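Local coordinates for multisubunit Na+/H+ antiporter, A subunit (Anoxybacillus flavithermus, PDB 6Z16), which forms part of a multisubunit antiporter in the cell membrane that probably exchanges sodium ions for protons, at residues Val654-Ile659 with Ala687-Leu692; Leu660-Thr665 with Ile676-Ala681; Ile668-Leu673 with Gln727-Phe732. One frame throughout, in Å; residues are numbered along the deposited sequence.

Interaction 1 (Val654-Ile659 with Ala687-Leu692). With PTY (phosphatidylethanolamine), chain B.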
loop_
_atom_site.group_PDB
_atom_site.type_symbol
_atom_site.label_atom_id
_atom_site.label_comp_id
_atom_site.label_asym_id
_atom_site.label_seq_id
_atom_site.Cartn_x
_atom_site.Cartn_y
_atom_site.Cartn_z
ATOM N N VAL A 654 -2.297 41.668 -29.524
ATOM C CA VAL A 654 -2.827 40.692 -30.472
ATOM C C VAL A 654 -4.172 40.153 -29.995
ATOM O O VAL A 654 -5.112 39.989 -30.789
ATOM C CB VAL A 654 -1.797 39.570 -30.694
ATOM C CG1 VAL A 654 -2.341 38.509 -31.634
ATOM C CG2 VAL A 654 -0.511 40.147 -31.248
ATOM N N LEU A 655 -4.314 39.941 -28.686
ATOM C CA LEU A 655 -5.587 39.451 -28.176
ATOM C C LEU A 655 -6.672 40.526 -28.224
ATOM O O LEU A 655 -7.849 40.208 -28.443
ATOM C CB LEU A 655 -5.394 38.905 -26.766
ATOM C CG LEU A 655 -6.586 38.175 -26.158
ATOM C CD1 LEU A 655 -6.990 37.043 -27.060
ATOM C CD2 LEU A 655 -6.211 37.649 -24.808
ATOM N N ALA A 656 -6.295 41.801 -28.086
ATOM C CA ALA A 656 -7.263 42.879 -28.229
ATOM C C ALA A 656 -7.752 43.000 -29.662
ATOM O O ALA A 656 -8.943 43.236 -29.891
ATOM C CB ALA A 656 -6.651 44.194 -27.769
ATOM N N ILE A 657 -6.849 42.831 -30.635
ATOM C CA ILE A 657 -7.244 42.787 -32.046
ATOM C C ILE A 657 -8.193 41.618 -32.302
ATOM O O ILE A 657 -9.187 41.750 -33.036
ATOM C CB ILE A 657 -5.987 42.725 -32.936
ATOM C CG1 ILE A 657 -5.205 44.034 -32.830
ATOM C CG2 ILE A 657 -6.332 42.443 -34.387
ATOM C CD1 ILE A 657 -3.828 43.972 -33.433
ATOM N N GLY A 658 -7.945 40.483 -31.643
ATOM C CA GLY A 658 -8.839 39.342 -31.781
ATOM C C GLY A 658 -10.239 39.585 -31.241
ATOM O O GLY A 658 -11.236 39.241 -31.890
ATOM N N ILE A 659 -10.348 40.192 -30.055
ATOM C CA ILE A 659 -11.702 40.384 -29.534
ATOM C C ILE A 659 -12.402 41.565 -30.195
ATOM O O ILE A 659 -13.638 41.588 -30.228
ATOM C CB ILE A 659 -11.781 40.546 -28.007
ATOM C CG1 ILE A 659 -11.348 41.911 -27.523
ATOM C CG2 ILE A 659 -10.856 39.615 -27.357
ATOM C CD1 ILE A 659 -11.730 42.119 -26.076
ATOM N N ALA A 687 -11.446 35.010 -21.111
ATOM C CA ALA A 687 -10.725 34.040 -20.286
ATOM C C ALA A 687 -9.230 34.035 -20.592
ATOM O O ALA A 687 -8.403 33.885 -19.685
ATOM C CB ALA A 687 -11.312 32.647 -20.484
ATOM N N LEU A 688 -8.861 34.212 -21.861
ATOM C CA LEU A 688 -7.438 34.270 -22.193
ATOM C C LEU A 688 -6.794 35.570 -21.711
ATOM O O LEU A 688 -5.606 35.576 -21.365
ATOM C CB LEU A 688 -7.245 34.073 -23.696
ATOM C CG LEU A 688 -5.813 33.938 -24.215
ATOM C CD1 LEU A 688 -5.111 32.773 -23.547
ATOM C CD2 LEU A 688 -5.828 33.749 -25.715
ATOM N N PHE A 689 -7.556 36.669 -21.666
ATOM C CA PHE A 689 -7.084 37.872 -20.975
ATOM C C PHE A 689 -6.866 37.617 -19.491
ATOM O O PHE A 689 -5.900 38.118 -18.904
ATOM C CB PHE A 689 -8.064 39.036 -21.124
ATOM C CG PHE A 689 -7.947 39.792 -22.409
ATOM C CD1 PHE A 689 -6.828 40.562 -22.661
ATOM C CD2 PHE A 689 -8.991 39.822 -23.314
ATOM C CE1 PHE A 689 -6.717 41.292 -23.819
ATOM C CE2 PHE A 689 -8.891 40.555 -24.472
ATOM C CZ PHE A 689 -7.753 41.293 -24.722
ATOM N N PHE A 690 -7.783 36.876 -18.864
ATOM C CA PHE A 690 -7.658 36.553 -17.444
ATOM C C PHE A 690 -6.418 35.711 -17.172
ATOM O O PHE A 690 -5.756 35.892 -16.144
ATOM C CB PHE A 690 -8.912 35.828 -16.966
ATOM C CG PHE A 690 -10.109 36.718 -16.803
ATOM C CD1 PHE A 690 -9.961 38.083 -16.618
ATOM C CD2 PHE A 690 -11.387 36.186 -16.849
ATOM C CE1 PHE A 690 -11.063 38.896 -16.469
ATOM C CE2 PHE A 690 -12.490 36.992 -16.704
ATOM C CZ PHE A 690 -12.330 38.348 -16.515
ATOM N N VAL A 691 -6.101 34.783 -18.081
ATOM C CA VAL A 691 -4.826 34.064 -18.025
ATOM C C VAL A 691 -3.666 35.039 -18.154
ATOM O O VAL A 691 -2.709 35.013 -17.373
ATOM C CB VAL A 691 -4.761 32.989 -19.125
ATOM C CG1 VAL A 691 -3.384 32.370 -19.179
ATOM C CG2 VAL A 691 -5.794 31.915 -18.899
ATOM N N LEU A 692 -3.760 35.942 -19.122
ATOM C CA LEU A 692 -2.644 36.808 -19.464
ATOM C C LEU A 692 -2.459 37.956 -18.481
ATOM O O LEU A 692 -1.346 38.480 -18.370
ATOM C CB LEU A 692 -2.856 37.320 -20.886
ATOM C CG LEU A 692 -1.778 38.076 -21.635
ATOM C CD1 LEU A 692 -0.533 37.233 -21.721
ATOM C CD2 LEU A 692 -2.323 38.347 -23.014
HETATM C C1 PTY B . -21.042 29.239 -37.583
HETATM C C2 PTY B . -26.591 26.157 -40.727
HETATM C C3 PTY B . -25.133 26.644 -40.566
HETATM O O4 PTY B . -20.699 30.622 -37.824
HETATM C C5 PTY B . -23.272 29.965 -38.529
HETATM C C6 PTY B . -22.393 28.823 -38.099
HETATM O O7 PTY B . -23.034 28.179 -36.957
HETATM C C8 PTY B . -22.806 26.871 -36.762
HETATM O O10 PTY B . -22.220 26.170 -37.539
HETATM C C11 PTY B . -23.390 26.418 -35.457
HETATM C C12 PTY B . -22.862 25.082 -34.964
HETATM C C13 PTY B . -21.399 25.111 -34.566
HETATM C C14 PTY B . -21.092 26.046 -33.414
HETATM C C15 PTY B . -21.840 25.725 -32.132
HETATM C C16 PTY B . -21.458 26.633 -30.975
HETATM C C17 PTY B . -20.016 26.495 -30.541
HETATM C C18 PTY B . -19.484 27.678 -29.757
HETATM C C19 PTY B . -17.973 27.703 -29.727
HETATM C C20 PTY B . -17.356 28.961 -29.159
HETATM C C21 PTY B . -15.866 29.045 -29.435
HETATM C C22 PTY B . -15.114 27.763 -29.099
HETATM C C23 PTY B . -13.627 27.823 -29.397
HETATM C C24 PTY B . -12.929 28.987 -28.725
HETATM C C25 PTY B . -11.452 29.095 -29.052
HETATM C C26 PTY B . -10.821 30.409 -28.630
HETATM C C27 PTY B . -10.469 31.322 -29.790
HETATM C C28 PTY B . -11.657 31.877 -30.537
HETATM C C29 PTY B . -11.294 32.417 -31.893
HETATM C C30 PTY B . -19.953 30.885 -38.896
HETATM C C31 PTY B . -19.138 32.120 -38.684
HETATM O O30 PTY B . -19.920 30.194 -39.875
HETATM C C32 PTY B . -18.272 31.995 -37.438
HETATM C C33 PTY B . -17.515 33.264 -37.119
HETATM C C34 PTY B . -16.656 33.184 -35.870
HETATM C C35 PTY B . -15.913 34.477 -35.592
HETATM C C36 PTY B . -14.875 34.387 -34.489
HETATM C C37 PTY B . -13.946 35.586 -34.455
HETATM C C38 PTY B . -12.731 35.402 -33.571
HETATM C C39 PTY B . -11.655 36.447 -33.806
HETATM C C40 PTY B . -10.319 36.116 -33.162
HETATM C C41 PTY B . -10.374 35.968 -31.652
HETATM C C42 PTY B . -9.120 35.349 -31.060
HETATM C C43 PTY B . -9.250 34.959 -29.605
HETATM C C44 PTY B . -8.093 34.128 -29.104
HETATM P P1 PTY B . -24.925 29.310 -40.571
HETATM O O11 PTY B . -25.187 27.910 -39.862
HETATM O O12 PTY B . -24.662 29.016 -42.043
HETATM O O13 PTY B . -26.026 30.259 -40.313
HETATM O O14 PTY B . -23.534 29.835 -39.942
HETATM N N1 PTY B . -26.589 24.792 -41.260
#
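Leu-655 sets a methyl group, CD2, over the face of the Phe-689 ring, and this CH-pi contact is the centre of the interface. CD2 stands over the middle of the ring, 3.6 Å from the centroid of the Phe-689 ring and only 8° off its normal. Behind it, Leu-655 CG comes within 3.6 Å of Phe-689 CZ, over the same face. The two side chains pass alongside, pointing oppositely. The ring reaches across because CG of Phe-689 lies beside its own backbone N (chi1 -82°), which swings the ring over to the other helix.

The remaining contacts are apolar. Ile-659 comes at the ring's rim, with CG2 near the ring plane and 3.6 Å from Phe-689 CE2. Ala-656 adds its CB at 4.3 Å from Phe-689 CZ. On the other flank, Leu-655 CD1 meets Leu-688 CD2 at 3.7 Å. The segments belong to helices 650-667 and 672-692, each overlapping a predicted transmembrane span, which run side by side in opposite directions, an antiparallel helical hairpin within the MbhD-like region. Their short axes approach to 10.9 Å at 166°, a spacing bridged by leucine and phenylalanine side chains with no hydrogen bond between the segments.

Lipid supplies the third kind of contact. C44 of the chain B phosphatidylethanolamine lies 3.7 Å from Leu-655 CD1, and the same acyl tail runs past Gly-658, where a CB would collide with it. Ala-656, Ile-659 and Phe-689 also pack on apolar side chains of a neighbouring subunit.

Interaction 2 (Leu660-Thr665 with Ile676-Ala681). With PTY (phosphatidylethanolamine), chain U.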
loop_
_atom_site.group_PDB
_atom_site.type_symbol
_atom_site.label_atom_id
_atom_site.label_comp_id
_atom_site.label_asym_id
_atom_site.label_seq_id
_atom_site.Cartn_x
_atom_site.Cartn_y
_atom_site.Cartn_z
ATOM N N LEU A 660 -11.656 42.521 -30.763
ATOM C CA LEU A 660 -12.278 43.512 -31.633
ATOM C C LEU A 660 -12.847 42.864 -32.886
ATOM O O LEU A 660 -13.924 43.250 -33.350
ATOM C CB LEU A 660 -11.276 44.603 -31.999
ATOM C CG LEU A 660 -10.956 45.604 -30.892
ATOM C CD1 LEU A 660 -9.796 46.500 -31.260
ATOM C CD2 LEU A 660 -12.178 46.426 -30.618
ATOM N N ALA A 661 -12.148 41.861 -33.430
ATOM C CA ALA A 661 -12.674 41.126 -34.577
ATOM C C ALA A 661 -13.940 40.359 -34.218
ATOM O O ALA A 661 -14.896 40.324 -35.003
ATOM C CB ALA A 661 -11.613 40.172 -35.114
ATOM N N ALA A 662 -13.978 39.768 -33.021
ATOM C CA ALA A 662 -15.172 39.027 -32.608
ATOM C C ALA A 662 -16.346 39.965 -32.308
ATOM O O ALA A 662 -17.503 39.638 -32.596
ATOM C CB ALA A 662 -14.849 38.155 -31.401
ATOM N N THR A 663 -16.057 41.145 -31.758
ATOM C CA THR A 663 -17.078 42.164 -31.527
ATOM C C THR A 663 -17.663 42.691 -32.838
ATOM O O THR A 663 -18.888 42.842 -32.980
ATOM C CB THR A 663 -16.442 43.287 -30.710
ATOM O OG1 THR A 663 -16.103 42.800 -29.407
ATOM C CG2 THR A 663 -17.330 44.465 -30.590
ATOM N N VAL A 664 -16.799 42.971 -33.813
ATOM C CA VAL A 664 -17.268 43.451 -35.105
ATOM C C VAL A 664 -18.058 42.368 -35.829
ATOM O O VAL A 664 -19.088 42.651 -36.451
ATOM C CB VAL A 664 -16.070 43.973 -35.920
ATOM C CG1 VAL A 664 -16.437 44.235 -37.347
ATOM C CG2 VAL A 664 -15.574 45.268 -35.307
ATOM N N THR A 665 -17.652 41.104 -35.705
ATOM C CA THR A 665 -18.461 40.080 -36.357
ATOM C C THR A 665 -19.678 39.664 -35.545
ATOM O O THR A 665 -20.487 38.884 -36.053
ATOM C CB THR A 665 -17.646 38.831 -36.699
ATOM O OG1 THR A 665 -18.437 37.974 -37.527
ATOM C CG2 THR A 665 -17.294 38.070 -35.470
ATOM N N ILE A 676 -23.939 34.184 -31.881
ATOM C CA ILE A 676 -23.794 33.310 -30.717
ATOM C C ILE A 676 -22.368 32.781 -30.610
ATOM O O ILE A 676 -21.744 32.845 -29.543
ATOM C CB ILE A 676 -24.822 32.165 -30.773
ATOM C CG1 ILE A 676 -26.232 32.695 -30.538
ATOM C CG2 ILE A 676 -24.503 31.091 -29.756
ATOM C CD1 ILE A 676 -27.306 31.685 -30.820
ATOM N N VAL A 677 -21.821 32.269 -31.717
ATOM C CA VAL A 677 -20.461 31.745 -31.675
ATOM C C VAL A 677 -19.439 32.865 -31.542
ATOM O O VAL A 677 -18.368 32.652 -30.966
ATOM C CB VAL A 677 -20.170 30.851 -32.899
ATOM C CG1 VAL A 677 -21.172 29.733 -32.974
ATOM C CG2 VAL A 677 -20.168 31.633 -34.188
ATOM N N SER A 678 -19.764 34.083 -31.981
ATOM C CA SER A 678 -18.852 35.190 -31.741
ATOM C C SER A 678 -18.894 35.653 -30.296
ATOM O O SER A 678 -17.862 36.056 -29.756
ATOM C CB SER A 678 -19.166 36.352 -32.667
ATOM O OG SER A 678 -18.301 37.434 -32.381
ATOM N N LEU A 679 -20.065 35.602 -29.654
ATOM C CA LEU A 679 -20.144 35.876 -28.222
ATOM C C LEU A 679 -19.393 34.821 -27.422
ATOM O O LEU A 679 -18.742 35.136 -26.416
ATOM C CB LEU A 679 -21.608 35.944 -27.790
ATOM C CG LEU A 679 -21.891 36.205 -26.313
ATOM C CD1 LEU A 679 -21.290 37.520 -25.876
ATOM C CD2 LEU A 679 -23.378 36.200 -26.078
ATOM N N GLY A 680 -19.451 33.569 -27.880
ATOM C CA GLY A 680 -18.619 32.529 -27.301
ATOM C C GLY A 680 -17.137 32.815 -27.436
ATOM O O GLY A 680 -16.381 32.661 -26.476
ATOM N N ALA A 681 -16.710 33.262 -28.622
ATOM C CA ALA A 681 -15.305 33.595 -28.841
ATOM C C ALA A 681 -14.868 34.779 -27.988
ATOM O O ALA A 681 -13.736 34.803 -27.487
ATOM C CB ALA A 681 -15.061 33.887 -30.318
HETATM C C1 PTY U . -18.606 35.613 -41.610
HETATM C C2 PTY U . -22.396 31.328 -42.963
HETATM C C3 PTY U . -23.180 32.593 -43.369
HETATM O O4 PTY U . -17.771 36.033 -40.507
HETATM C C5 PTY U . -21.042 35.580 -42.327
HETATM C C6 PTY U . -20.044 35.880 -41.234
HETATM O O7 PTY U . -20.229 37.210 -40.628
HETATM C C8 PTY U . -20.008 38.365 -41.304
HETATM O O10 PTY U . -19.720 38.444 -42.470
HETATM C C11 PTY U . -20.188 39.546 -40.400
HETATM C C12 PTY U . -19.132 40.625 -40.584
HETATM C C13 PTY U . -17.713 40.121 -40.370
HETATM C C14 PTY U . -16.748 41.215 -39.950
HETATM C C15 PTY U . -15.294 40.797 -39.963
HETATM C C16 PTY U . -14.387 41.717 -39.165
HETATM C C17 PTY U . -12.920 41.530 -39.477
HETATM C C18 PTY U . -11.986 41.958 -38.367
HETATM C C19 PTY U . -12.021 43.434 -38.019
HETATM C C20 PTY U . -11.068 43.777 -36.887
HETATM C C21 PTY U . -10.956 45.254 -36.561
HETATM C C22 PTY U . -10.033 45.539 -35.386
HETATM C C23 PTY U . -10.021 46.995 -34.953
HETATM C C24 PTY U . -9.191 47.903 -35.844
HETATM C C25 PTY U . -7.692 47.684 -35.710
HETATM C C26 PTY U . -7.153 47.950 -34.313
HETATM C C30 PTY U . -16.539 36.444 -40.805
HETATM C C31 PTY U . -15.807 36.914 -39.584
HETATM O O30 PTY U . -16.085 36.443 -41.916
HETATM C C32 PTY U . -14.652 36.007 -39.193
HETATM C C33 PTY U . -13.848 36.558 -38.034
HETATM C C34 PTY U . -13.152 37.864 -38.355
HETATM C C35 PTY U . -11.671 37.719 -38.644
HETATM C C36 PTY U . -10.862 37.310 -37.429
HETATM C C37 PTY U . -9.365 37.379 -37.645
HETATM C C38 PTY U . -8.564 37.467 -36.360
HETATM C C39 PTY U . -7.097 37.776 -36.594
HETATM C C40 PTY U . -6.310 38.037 -35.325
HETATM C C41 PTY U . -6.237 36.848 -34.387
HETATM C C42 PTY U . -5.554 37.169 -33.072
HETATM C C43 PTY U . -5.598 36.053 -32.060
HETATM C C44 PTY U . -5.583 36.568 -30.648
HETATM P P1 PTY U . -23.656 34.982 -42.258
HETATM O O11 PTY U . -23.149 33.475 -42.222
HETATM O O12 PTY U . -23.955 35.312 -43.717
HETATM O O13 PTY U . -24.778 35.195 -41.329
HETATM O O14 PTY U . -22.371 35.854 -41.837
HETATM N N1 PTY U . -23.102 30.149 -43.474
#
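Ser-678 faces Ala-662 and Thr-665, and the CA atoms of Ala-662 and Ser-678, 5.4 Å apart, are the closest pair of CA atoms between the two segments. The CB of Ser-678 lies 3.8 Å from the methyl CG2 of Thr-665. The hydroxyl is turned toward the backbone of Ala-662, but it is modelled too close to the carbonyl there, so the exact placing of OG is doubtful.

One turn further along, Ala-681 points its CB at that of Ala-662, the two methyls 4.4 Å apart. With alanine and serine as the facing residues, little bulk separates the helices, and the axes of the short segments come to 8.7 Å at 158°, antiparallel. Lipid borders segment 660-665 as well. Thr-665 divides its branches: OG1 is anti to the backbone N (chi1 -170°) and lies 3.5 Å from C31 of the chain U phosphatidylethanolamine, while CG2 is left for Ser-678. The acyl chains continue along Val-664, whose CG1 is 3.7 Å from C16, and past the CB of Ala-661, 3.7 Å from C18, to Leu-660. A second phosphatidylethanolamine touches Ala-661, Thr-665, Val-677 and Ala-681, bridging both segments.

Both segments lie in predicted transmembrane helices of the MbhD-like region. Ile-676 and Leu-679 pack on Phe-713 of helix 696-717; helix 672-692 thus packs on both helix 696-717 and helix 650-667.

Interaction 3 (Ile668-Leu673 with Gln727-Phe732). With PTY (phosphatidylethanolamine), chain U.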
loop_
_atom_site.group_PDB
_atom_site.type_symbol
_atom_site.label_atom_id
_atom_site.label_comp_id
_atom_site.label_asym_id
_atom_site.label_seq_id
_atom_site.Cartn_x
_atom_site.Cartn_y
_atom_site.Cartn_z
ATOM N N ILE A 668 -22.235 42.809 -36.973
ATOM C CA ILE A 668 -22.554 42.861 -38.398
ATOM C C ILE A 668 -22.943 41.479 -38.932
ATOM O O ILE A 668 -23.061 41.284 -40.146
ATOM C CB ILE A 668 -21.389 43.477 -39.198
ATOM C CG1 ILE A 668 -20.820 44.673 -38.449
ATOM C CG2 ILE A 668 -21.865 44.158 -40.475
ATOM C CD1 ILE A 668 -19.552 45.230 -39.054
ATOM N N ALA A 669 -23.161 40.510 -38.049
ATOM C CA ALA A 669 -23.538 39.177 -38.494
ATOM C C ALA A 669 -24.958 39.168 -39.035
ATOM O O ALA A 669 -25.868 39.752 -38.443
ATOM C CB ALA A 669 -23.420 38.177 -37.352
ATOM N N LYS A 670 -25.143 38.508 -40.174
ATOM C CA LYS A 670 -26.479 38.390 -40.744
ATOM C C LYS A 670 -27.314 37.379 -39.975
ATOM O O LYS A 670 -28.466 37.654 -39.626
ATOM C CB LYS A 670 -26.392 38.018 -42.225
ATOM C CG LYS A 670 -25.839 39.133 -43.091
ATOM C CD LYS A 670 -25.819 38.762 -44.563
ATOM C CE LYS A 670 -25.270 39.912 -45.401
ATOM N NZ LYS A 670 -25.240 39.603 -46.858
ATOM N N SER A 671 -26.751 36.213 -39.690
ATOM C CA SER A 671 -27.477 35.203 -38.941
ATOM C C SER A 671 -27.189 35.336 -37.447
ATOM O O SER A 671 -26.284 36.052 -37.017
ATOM C CB SER A 671 -27.122 33.802 -39.432
ATOM O OG SER A 671 -27.836 32.818 -38.707
ATOM N N ARG A 672 -27.983 34.626 -36.651
ATOM C CA ARG A 672 -27.877 34.712 -35.201
ATOM C C ARG A 672 -26.919 33.688 -34.608
ATOM O O ARG A 672 -26.340 33.952 -33.547
ATOM C CB ARG A 672 -29.267 34.573 -34.581
ATOM C CG ARG A 672 -30.104 35.823 -34.756
ATOM C CD ARG A 672 -31.457 35.724 -34.102
ATOM N NE ARG A 672 -32.335 34.814 -34.827
ATOM C CZ ARG A 672 -33.141 35.189 -35.813
ATOM N NH1 ARG A 672 -33.183 36.457 -36.184
ATOM N NH2 ARG A 672 -33.909 34.299 -36.423
ATOM N N LEU A 673 -26.733 32.537 -35.270
ATOM C CA LEU A 673 -25.706 31.583 -34.853
ATOM C C LEU A 673 -24.315 32.183 -34.923
ATOM O O LEU A 673 -23.457 31.852 -34.100
ATOM C CB LEU A 673 -25.743 30.331 -35.722
ATOM C CG LEU A 673 -26.856 29.307 -35.569
ATOM C CD1 LEU A 673 -26.753 28.284 -36.674
ATOM C CD2 LEU A 673 -26.738 28.632 -34.231
ATOM N N GLN A 727 -34.565 34.978 -40.982
ATOM C CA GLN A 727 -33.119 35.146 -40.769
ATOM C C GLN A 727 -32.568 36.410 -41.444
ATOM O O GLN A 727 -31.809 36.363 -42.414
ATOM C CB GLN A 727 -32.358 33.899 -41.215
ATOM C CG GLN A 727 -30.972 33.808 -40.608
ATOM C CD GLN A 727 -31.038 33.754 -39.095
ATOM O OE1 GLN A 727 -30.754 34.736 -38.410
ATOM N NE2 GLN A 727 -31.440 32.606 -38.565
ATOM N N GLU A 728 -32.992 37.557 -40.928
ATOM C CA GLU A 728 -32.643 38.840 -41.517
ATOM C C GLU A 728 -31.538 39.513 -40.702
ATOM O O GLU A 728 -31.376 39.265 -39.503
ATOM C CB GLU A 728 -33.898 39.722 -41.618
ATOM C CG GLU A 728 -33.816 40.894 -42.592
ATOM C CD GLU A 728 -33.411 42.195 -41.934
ATOM O OE1 GLU A 728 -33.804 42.419 -40.770
ATOM O OE2 GLU A 728 -32.697 42.991 -42.580
ATOM N N SER A 729 -30.764 40.360 -41.380
ATOM C CA SER A 729 -29.613 41.037 -40.797
ATOM C C SER A 729 -30.043 42.081 -39.766
ATOM O O SER A 729 -31.229 42.344 -39.552
ATOM C CB SER A 729 -28.783 41.704 -41.895
ATOM O OG SER A 729 -27.710 42.446 -41.346
ATOM N N VAL A 730 -29.051 42.683 -39.112
ATOM C CA VAL A 730 -29.335 43.746 -38.157
ATOM C C VAL A 730 -29.654 45.021 -38.927
ATOM O O VAL A 730 -28.829 45.521 -39.701
ATOM C CB VAL A 730 -28.162 43.950 -37.192
ATOM C CG1 VAL A 730 -28.435 45.128 -36.281
ATOM C CG2 VAL A 730 -27.939 42.698 -36.369
ATOM N N ARG A 731 -30.865 45.537 -38.730
ATOM C CA ARG A 731 -31.323 46.726 -39.436
ATOM C C ARG A 731 -30.573 47.964 -38.963
ATOM O O ARG A 731 -30.401 48.184 -37.761
ATOM C CB ARG A 731 -32.819 46.913 -39.211
ATOM C CG ARG A 731 -33.676 45.819 -39.802
ATOM C CD ARG A 731 -33.670 45.925 -41.307
ATOM N NE ARG A 731 -34.127 47.242 -41.739
ATOM C CZ ARG A 731 -35.402 47.581 -41.884
ATOM N NH1 ARG A 731 -36.362 46.703 -41.629
ATOM N NH2 ARG A 731 -35.719 48.803 -42.280
ATOM N N PHE A 732 -30.131 48.780 -39.914
ATOM C CA PHE A 732 -29.351 49.965 -39.591
ATOM C C PHE A 732 -30.277 51.157 -39.394
ATOM O O PHE A 732 -30.999 51.548 -40.318
ATOM C CB PHE A 732 -28.328 50.271 -40.681
ATOM C CG PHE A 732 -27.447 51.445 -40.365
ATOM C CD1 PHE A 732 -26.410 51.318 -39.458
ATOM C CD2 PHE A 732 -27.655 52.675 -40.969
ATOM C CE1 PHE A 732 -25.597 52.388 -39.160
ATOM C CE2 PHE A 732 -26.842 53.750 -40.674
ATOM C CZ PHE A 732 -25.810 53.603 -39.767
HETATM C C1 PTY U . -18.606 35.613 -41.610
HETATM C C2 PTY U . -22.396 31.328 -42.963
HETATM C C3 PTY U . -23.180 32.593 -43.369
HETATM O O4 PTY U . -17.771 36.033 -40.507
HETATM C C5 PTY U . -21.042 35.580 -42.327
HETATM C C6 PTY U . -20.044 35.880 -41.234
HETATM O O7 PTY U . -20.229 37.210 -40.628
HETATM C C8 PTY U . -20.008 38.365 -41.304
HETATM O O10 PTY U . -19.720 38.444 -42.470
HETATM C C11 PTY U . -20.188 39.546 -40.400
HETATM C C12 PTY U . -19.132 40.625 -40.584
HETATM C C13 PTY U . -17.713 40.121 -40.370
HETATM C C14 PTY U . -16.748 41.215 -39.950
HETATM C C15 PTY U . -15.294 40.797 -39.963
HETATM C C16 PTY U . -14.387 41.717 -39.165
HETATM C C17 PTY U . -12.920 41.530 -39.477
HETATM C C18 PTY U . -11.986 41.958 -38.367
HETATM C C19 PTY U . -12.021 43.434 -38.019
HETATM C C20 PTY U . -11.068 43.777 -36.887
HETATM C C21 PTY U . -10.956 45.254 -36.561
HETATM C C22 PTY U . -10.033 45.539 -35.386
HETATM C C23 PTY U . -10.021 46.995 -34.953
HETATM C C24 PTY U . -9.191 47.903 -35.844
HETATM C C25 PTY U . -7.692 47.684 -35.710
HETATM C C26 PTY U . -7.153 47.950 -34.313
HETATM C C30 PTY U . -16.539 36.444 -40.805
HETATM C C31 PTY U . -15.807 36.914 -39.584
HETATM O O30 PTY U . -16.085 36.443 -41.916
HETATM C C32 PTY U . -14.652 36.007 -39.193
HETATM C C33 PTY U . -13.848 36.558 -38.034
HETATM C C34 PTY U . -13.152 37.864 -38.355
HETATM C C35 PTY U . -11.671 37.719 -38.644
HETATM C C36 PTY U . -10.862 37.310 -37.429
HETATM C C37 PTY U . -9.365 37.379 -37.645
HETATM C C38 PTY U . -8.564 37.467 -36.360
HETATM C C39 PTY U . -7.097 37.776 -36.594
HETATM C C40 PTY U . -6.310 38.037 -35.325
HETATM C C41 PTY U . -6.237 36.848 -34.387
HETATM C C42 PTY U . -5.554 37.169 -33.072
HETATM C C43 PTY U . -5.598 36.053 -32.060
HETATM C C44 PTY U . -5.583 36.568 -30.648
HETATM P P1 PTY U . -23.656 34.982 -42.258
HETATM O O11 PTY U . -23.149 33.475 -42.222
HETATM O O12 PTY U . -23.955 35.312 -43.717
HETATM O O13 PTY U . -24.778 35.195 -41.329
HETATM O O14 PTY U . -22.371 35.854 -41.837
HETATM N N1 PTY U . -23.102 30.149 -43.474
#
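Ser-671, which meets Gln-727 across the contact, also holds a lipid headgroup: its backbone N donates a hydrogen bond of 2.8 Å, with an angle of 144° at the hydrogen, to phosphate oxygen O13 of the chain U phosphatidylethanolamine. Lys-670 CB lies 3.4 Å from that O13, so one short turn meets a phosphate and the neighbouring loop.

On the loop side, Gln-727 OE1 accepts a weak hydrogen bond from Arg-672 N, 3.3 Å long and bent to 126°, at the turn that leads into helix 672-692. The same oxygen sits over the centre of one face of the Arg-672 guanidinium, 3.6 Å from CZ, with the amide and guanidinium planes 44° apart. A bend at chi2 folds the glutamine amide back over the turn, and Ser-671 OG lies 3.4 Å from Gln-727 CD. Replacing Gln-727 with an alanine is likely to leave Arg-672 N without this weak acceptor and to strip the amide oxygen from that face of the guanidinium.

Next along, the chains run close, Lys-670 CA and Ser-729 CA being 4.1 Å apart; Lys-670 CG touches Ser-729 CB, and the rest of the lysine, fully extended, departs from the loop. Glu-728 O is hydrogen-bonded to a basic side chain of a neighbouring subunit.

Segment 668-673 joins helix 650-667 to helix 672-692, while 727-732 leads from helix 696-717 toward helix 734-755; Phe-717 of helix 696-717 packs against Arg-672, Leu-673 and Gln-727.

How the interactions relate
Interactions 1 and 2 are two levels of one antiparallel pair, helices 650-667 and 672-692, both buried and with centres 13 Å apart. Large side chains pack round an aromatic ring in interaction 1; small residues let the helices draw closer in interaction 2, nearer the turn between them. Interaction 3 lies at that turn, partly buried, and ties it to a loop from beyond helix 696-717. Its chemistry is accordingly polar, built on an amide, a guanidinium and a phosphate. The chain U phosphatidylethanolamine runs past all three, headgroup at interaction 3, tails along interaction 2 and on to Val-654 and Leu-655 of interaction 1, where the chain B lipid also ends.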